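Local coordinates for TCP pilus virulence regulatory protein (Vibrio cholerae, PDB 4MLO) that binds a fatty acid and probably activates transcription of virulence genes, including those of the TCP pilus, as an AraC-family DNA-binding regulator, at residues M32-D44 against S50-K62. Sequence-based numbering, arbitrary orientation. Where two conformers were deposited one is given.
Sequences MFWIDSGIAKLID and SYEINSSSIILLK. With PAM (palmitoleic acid), chain E.
Phe33 and Ile59 face each other as an antiparallel hydrogen-bonded pair. Phe33 N gives its hydrogen to Ile59 O, and Ile59 N returns a nearly straight bond to Phe33 O (178° at the hydrogen). The same pattern recurs between Ala40 and Ile53 and between Leu42 and Tyr51, where Leu42 N lies 2.8 Å from Tyr51 O. The register shifts by one residue at the intervening turns.

Two waters bridge this break. One accepts from Ile35 N and donates to Asn54 O and Ser57 O. The other joins Gly38 O to Ser55 N. A type I turn from Asn54 to Ser57 carries an Asx turn, with Asn54 OD1 accepting from Ser56 N at 3.0 Å. Ile35 O is buried without a hydrogen-bond partner; Ser55 CA makes a CA-H...O contact with it.

The paired strands belong to the two facing antiparallel sheets of the cupin-like domain. Strands 31-35 and 57-61 lie in one sheet, and the hairpin of strands 40-44 and 49-53 lies in the other.

Between the sheets the packing is apolar. The Phe33 ring is sandwiched: PAM C7 of palmitoleic acid lies 3.5 Å from Phe33 CD1 on one face, and Ile59 CB makes a CH-pi contact on the opposite face, 3.7 Å from the ring centroid. Leu61 CD1 sits at the ring edge and also touches the fatty acid. In one of two modelled conformers, Leu42 CD1 meets Ile59 CD1 tip to tip at 3.5 Å, and Leu42 CD2 lies beside Tyr51 CD1.

On the other side of strands 31-35 and 57-61, Ile58 CD1 packs against the Trp34 indole, 3.7 Å from Trp34 CE3. The bend in the Met32 chain at chi3 (68°) goes with Met32 CE resting on Ile58 CG2.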
loop_
_atom_site.group_PDB
_atom_site.type_symbol
_atom_site.label_atom_id
_atom_site.label_comp_id
_atom_site.label_asym_id
_atom_site.label_seq_id
_atom_site.Cartn_x
_atom_site.Cartn_y
_atom_site.Cartn_z
ATOM N N MET A 32 5.146 -2.854 -2.600
ATOM C CA MET A 32 5.987 -2.690 -3.772
ATOM C C MET A 32 5.311 -3.464 -4.890
ATOM O O MET A 32 4.756 -4.537 -4.642
ATOM C CB MET A 32 7.405 -3.208 -3.530
ATOM C CG MET A 32 8.116 -2.513 -2.379
ATOM S SD MET A 32 9.684 -3.318 -1.877
ATOM C CE MET A 32 10.685 -2.985 -3.312
ATOM N N PHE A 33 5.293 -2.907 -6.101
ATOM C CA PHE A 33 4.735 -3.685 -7.203
ATOM C C PHE A 33 5.467 -3.380 -8.500
ATOM O O PHE A 33 6.166 -2.375 -8.632
ATOM C CB PHE A 33 3.211 -3.477 -7.361
ATOM C CG PHE A 33 2.792 -2.136 -7.897
ATOM C CD1 PHE A 33 2.386 -1.129 -7.031
ATOM C CD2 PHE A 33 2.731 -1.895 -9.270
ATOM C CE1 PHE A 33 1.955 0.097 -7.515
ATOM C CE2 PHE A 33 2.294 -0.665 -9.766
ATOM C CZ PHE A 33 1.909 0.331 -8.886
ATOM N N TRP A 34 5.335 -4.313 -9.444
ATOM C CA TRP A 34 5.959 -4.193 -10.758
ATOM C C TRP A 34 5.315 -5.197 -11.697
ATOM O O TRP A 34 4.738 -6.199 -11.268
ATOM C CB TRP A 34 7.472 -4.423 -10.696
ATOM C CG TRP A 34 7.840 -5.809 -10.312
ATOM C CD1 TRP A 34 8.153 -6.831 -11.157
ATOM C CD2 TRP A 34 7.935 -6.345 -8.983
ATOM N NE1 TRP A 34 8.416 -7.973 -10.436
ATOM C CE2 TRP A 34 8.303 -7.696 -9.103
ATOM C CE3 TRP A 34 7.728 -5.815 -7.704
ATOM C CZ2 TRP A 34 8.484 -8.523 -7.998
ATOM C CZ3 TRP A 34 7.911 -6.640 -6.608
ATOM C CH2 TRP A 34 8.276 -7.984 -6.767
ATOM N N ILE A 35 5.437 -4.917 -12.992
ATOM C CA ILE A 35 4.906 -5.780 -14.041
ATOM C C ILE A 35 6.002 -6.742 -14.490
ATOM O O ILE A 35 7.199 -6.459 -14.353
ATOM C CB ILE A 35 4.363 -4.925 -15.210
ATOM C CG1 ILE A 35 5.492 -4.164 -15.920
ATOM C CG2 ILE A 35 3.278 -3.957 -14.703
ATOM C CD1 ILE A 35 5.034 -3.340 -17.122
ATOM N N ASP A 36 5.603 -7.906 -15.023
ATOM C CA ASP A 36 6.578 -8.947 -15.341
ATOM C C ASP A 36 7.047 -8.903 -16.787
ATOM O O ASP A 36 7.971 -9.641 -17.149
ATOM C CB ASP A 36 5.998 -10.331 -15.045
ATOM C CG ASP A 36 4.930 -10.741 -16.038
ATOM O OD1 ASP A 36 4.358 -9.866 -16.730
ATOM O OD2 ASP A 36 4.643 -11.947 -16.111
ATOM N N SER A 37 6.442 -8.059 -17.611
ATOM C CA SER A 37 6.714 -8.057 -19.041
ATOM C C SER A 37 5.983 -6.876 -19.652
ATOM O O SER A 37 5.048 -6.319 -19.061
ATOM C CB SER A 37 6.270 -9.360 -19.709
ATOM O OG SER A 37 4.874 -9.545 -19.565
ATOM N N GLY A 38 6.425 -6.504 -20.834
ATOM C CA GLY A 38 5.772 -5.463 -21.563
ATOM C C GLY A 38 5.957 -4.106 -20.909
ATOM O O GLY A 38 6.891 -3.860 -20.139
ATOM N N ILE A 39 5.024 -3.218 -21.235
ATOM C CA ILE A 39 5.050 -1.830 -20.804
ATOM C C ILE A 39 3.677 -1.493 -20.247
ATOM O O ILE A 39 2.661 -2.045 -20.675
ATOM C CB ILE A 39 5.417 -0.875 -21.963
ATOM C CG1 ILE A 39 6.792 -1.220 -22.533
ATOM C CG2 ILE A 39 5.388 0.579 -21.506
ATOM C CD1 ILE A 39 7.949 -0.983 -21.572
ATOM N N ALA A 40 3.654 -0.593 -19.270
ATOM C CA ALA A 40 2.418 -0.053 -18.747
ATOM C C ALA A 40 2.627 1.427 -18.488
ATOM O O ALA A 40 3.760 1.910 -18.405
ATOM C CB ALA A 40 1.979 -0.771 -17.460
ATOM N N LYS A 41 1.515 2.139 -18.352
ATOM C CA LYS A 41 1.504 3.567 -18.069
ATOM C C LYS A 41 0.848 3.757 -16.709
ATOM O O LYS A 41 -0.310 3.362 -16.522
ATOM C CB LYS A 41 0.738 4.320 -19.153
ATOM C CG LYS A 41 0.705 5.820 -18.962
ATOM C CD LYS A 41 -0.336 6.448 -19.875
ATOM C CE LYS A 41 -0.247 7.969 -19.900
ATOM N NZ LYS A 41 -1.342 8.580 -20.718
ATOM N N LEU A 42 1.601 4.350 -15.779
ATOM C CA LEU A 42 1.113 4.677 -14.448
ATOM C C LEU A 42 0.850 6.173 -14.389
ATOM O O LEU A 42 1.747 6.975 -14.656
ATOM C CB LEU A 42 2.135 4.270 -13.392
ATOM C CG LEU A 42 1.797 4.355 -11.894
ATOM C CD1 LEU A 42 2.926 3.692 -11.141
ATOM C CD2 LEU A 42 1.609 5.778 -11.384
ATOM N N ILE A 43 -0.381 6.546 -14.063
ATOM C CA ILE A 43 -0.753 7.943 -13.887
ATOM C C ILE A 43 -1.063 8.168 -12.418
ATOM O O ILE A 43 -2.027 7.602 -11.880
ATOM C CB ILE A 43 -1.944 8.329 -14.760
ATOM C CG1 ILE A 43 -1.572 8.137 -16.231
ATOM C CG2 ILE A 43 -2.340 9.771 -14.481
ATOM C CD1 ILE A 43 -2.724 8.308 -17.159
ATOM N N ASP A 44 -0.253 9.006 -11.780
ATOM C CA ASP A 44 -0.445 9.374 -10.382
ATOM C C ASP A 44 -1.268 10.655 -10.332
ATOM O O ASP A 44 -0.750 11.750 -10.587
ATOM C CB ASP A 44 0.902 9.538 -9.691
ATOM C CG ASP A 44 0.764 9.957 -8.243
ATOM O OD1 ASP A 44 -0.379 9.961 -7.720
ATOM O OD2 ASP A 44 1.812 10.263 -7.633
ATOM N N SER A 50 2.926 11.089 -14.927
ATOM C CA SER A 50 2.780 9.765 -15.502
ATOM C C SER A 50 4.157 9.166 -15.738
ATOM O O SER A 50 5.140 9.881 -15.951
ATOM C CB SER A 50 1.982 9.793 -16.810
ATOM O OG SER A 50 2.578 10.664 -17.738
ATOM N N TYR A 51 4.212 7.844 -15.662
ATOM C CA TYR A 51 5.417 7.072 -15.905
ATOM C C TYR A 51 5.073 5.958 -16.867
ATOM O O TYR A 51 4.053 5.288 -16.701
ATOM C CB TYR A 51 5.974 6.423 -14.632
ATOM C CG TYR A 51 6.049 7.312 -13.422
ATOM C CD1 TYR A 51 4.928 7.529 -12.627
ATOM C CD2 TYR A 51 7.250 7.902 -13.046
ATOM C CE1 TYR A 51 4.997 8.331 -11.498
ATOM C CE2 TYR A 51 7.331 8.706 -11.922
ATOM C CZ TYR A 51 6.203 8.916 -11.151
ATOM O OH TYR A 51 6.281 9.713 -10.035
ATOM N N GLU A 52 5.923 5.749 -17.860
ATOM C CA GLU A 52 5.948 4.473 -18.549
ATOM C C GLU A 52 6.884 3.558 -17.777
ATOM O O GLU A 52 8.024 3.928 -17.494
ATOM C CB GLU A 52 6.406 4.624 -20.000
ATOM C CG GLU A 52 5.373 5.274 -20.890
ATOM C CD GLU A 52 5.555 4.908 -22.356
ATOM O OE1 GLU A 52 4.670 5.267 -23.162
ATOM O OE2 GLU A 52 6.579 4.267 -22.696
ATOM N N ILE A 53 6.389 2.385 -17.405
ATOM C CA ILE A 53 7.167 1.444 -16.620
ATOM C C ILE A 53 7.344 0.160 -17.414
ATOM O O ILE A 53 6.536 -0.184 -18.281
ATOM C CB ILE A 53 6.497 1.159 -15.259
ATOM C CG1 ILE A 53 5.072 0.615 -15.439
ATOM C CG2 ILE A 53 6.443 2.425 -14.435
ATOM C CD1 ILE A 53 4.474 0.062 -14.128
ATOM N N ASN A 54 8.431 -0.539 -17.111
ATOM C CA ASN A 54 8.724 -1.842 -17.676
ATOM C C ASN A 54 8.958 -2.831 -16.551
ATOM O O ASN A 54 8.736 -2.505 -15.373
ATOM C CB ASN A 54 9.942 -1.754 -18.609
ATOM C CG ASN A 54 11.137 -1.087 -17.946
ATOM O OD1 ASN A 54 11.506 -1.417 -16.815
ATOM N ND2 ASN A 54 11.729 -0.125 -18.640
ATOM N N SER A 55 9.418 -4.036 -16.899
ATOM C CA SER A 55 9.523 -5.118 -15.934
ATOM C C SER A 55 10.624 -4.915 -14.899
ATOM O O SER A 55 10.709 -5.717 -13.968
ATOM C CB SER A 55 9.744 -6.445 -16.664
ATOM O OG SER A 55 11.005 -6.457 -17.305
ATOM N N SER A 56 11.434 -3.863 -15.008
ATOM C CA SER A 56 12.395 -3.518 -13.961
ATOM C C SER A 56 11.996 -2.288 -13.153
ATOM O O SER A 56 12.746 -1.876 -12.257
ATOM C CB SER A 56 13.779 -3.304 -14.570
ATOM O OG SER A 56 14.351 -4.551 -14.918
ATOM N N SER A 57 10.856 -1.683 -13.449
ATOM C CA SER A 57 10.385 -0.525 -12.697
ATOM C C SER A 57 9.657 -1.001 -11.446
ATOM O O SER A 57 8.623 -1.675 -11.543
ATOM C CB SER A 57 9.445 0.323 -13.555
ATOM O OG SER A 57 10.018 0.715 -14.797
ATOM N N ILE A 58 10.161 -0.624 -10.273
ATOM C CA ILE A 58 9.502 -0.927 -9.008
ATOM C C ILE A 58 8.773 0.324 -8.534
ATOM O O ILE A 58 9.387 1.400 -8.423
ATOM C CB ILE A 58 10.516 -1.377 -7.938
ATOM C CG1 ILE A 58 11.380 -2.532 -8.427
ATOM C CG2 ILE A 58 9.788 -1.762 -6.634
ATOM C CD1 ILE A 58 10.625 -3.784 -8.761
ATOM N N ILE A 59 7.490 0.170 -8.195
ATOM C CA ILE A 59 6.701 1.233 -7.589
ATOM C C ILE A 59 6.561 0.911 -6.110
ATOM O O ILE A 59 6.172 -0.202 -5.741
ATOM C CB ILE A 59 5.316 1.373 -8.237
ATOM C CG1 ILE A 59 5.458 1.497 -9.773
ATOM C CG2 ILE A 59 4.591 2.564 -7.654
ATOM C CD1 ILE A 59 6.185 2.733 -10.223
ATOM N N LEU A 60 6.899 1.874 -5.267
ATOM C CA LEU A 60 6.791 1.719 -3.830
ATOM C C LEU A 60 5.665 2.607 -3.332
ATOM O O LEU A 60 5.651 3.805 -3.626
ATOM C CB LEU A 60 8.099 2.107 -3.153
ATOM C CG LEU A 60 9.323 1.250 -3.494
ATOM C CD1 LEU A 60 10.023 1.760 -4.770
ATOM C CD2 LEU A 60 10.274 1.190 -2.336
ATOM N N LEU A 61 4.803 2.055 -2.487
ATOM C CA LEU A 61 3.684 2.809 -1.921
ATOM C C LEU A 61 3.859 2.891 -0.410
ATOM O O LEU A 61 4.041 1.865 0.262
ATOM C CB LEU A 61 2.328 2.174 -2.264
ATOM C CG LEU A 61 2.023 1.969 -3.762
ATOM C CD1 LEU A 61 0.660 1.327 -3.916
ATOM C CD2 LEU A 61 2.073 3.288 -4.503
ATOM N N LYS A 62 3.797 4.110 0.124
ATOM C CA LYS A 62 4.076 4.329 1.541
ATOM C C LYS A 62 2.883 3.945 2.407
ATOM O O LYS A 62 1.724 4.233 2.085
ATOM C CB LYS A 62 4.440 5.792 1.787
ATOM C CG LYS A 62 4.966 6.030 3.162
ATOM C CD LYS A 62 5.045 7.497 3.478
ATOM C CE LYS A 62 5.909 8.213 2.520
ATOM N NZ LYS A 62 6.092 9.622 2.994
HETATM C C1 PAM E . -3.621 -5.340 -2.880
HETATM O O1 PAM E . -3.102 -6.406 -3.310
HETATM O O2 PAM E . -3.353 -4.897 -1.739
HETATM C C2 PAM E . -4.604 -4.579 -3.725
HETATM C C3 PAM E . -4.143 -3.136 -3.987
HETATM C C4 PAM E . -2.804 -3.150 -4.720
HETATM C C5 PAM E . -2.315 -1.751 -5.080
HETATM C C6 PAM E . -0.906 -1.795 -5.668
HETATM C C7 PAM E . -0.828 -2.582 -6.976
HETATM C C8 PAM E . -1.553 -1.856 -8.096
HETATM C C9 PAM E . -1.557 -2.652 -9.397
HETATM C C10 PAM E . -2.337 -3.717 -9.616
HETATM C C11 PAM E . -3.277 -4.274 -8.560
HETATM C C12 PAM E . -4.536 -4.912 -9.150
HETATM C C13 PAM E . -5.546 -5.097 -8.015
HETATM C C14 PAM E . -6.984 -5.282 -8.455
HETATM C C15 PAM E . -7.488 -4.113 -9.293
HETATM C C16 PAM E . -8.987 -3.972 -9.221
HETATM O O HOH W 1 6.949 -2.360 -13.413
HETATM O O HOH W 2 9.326 -4.769 -19.805
#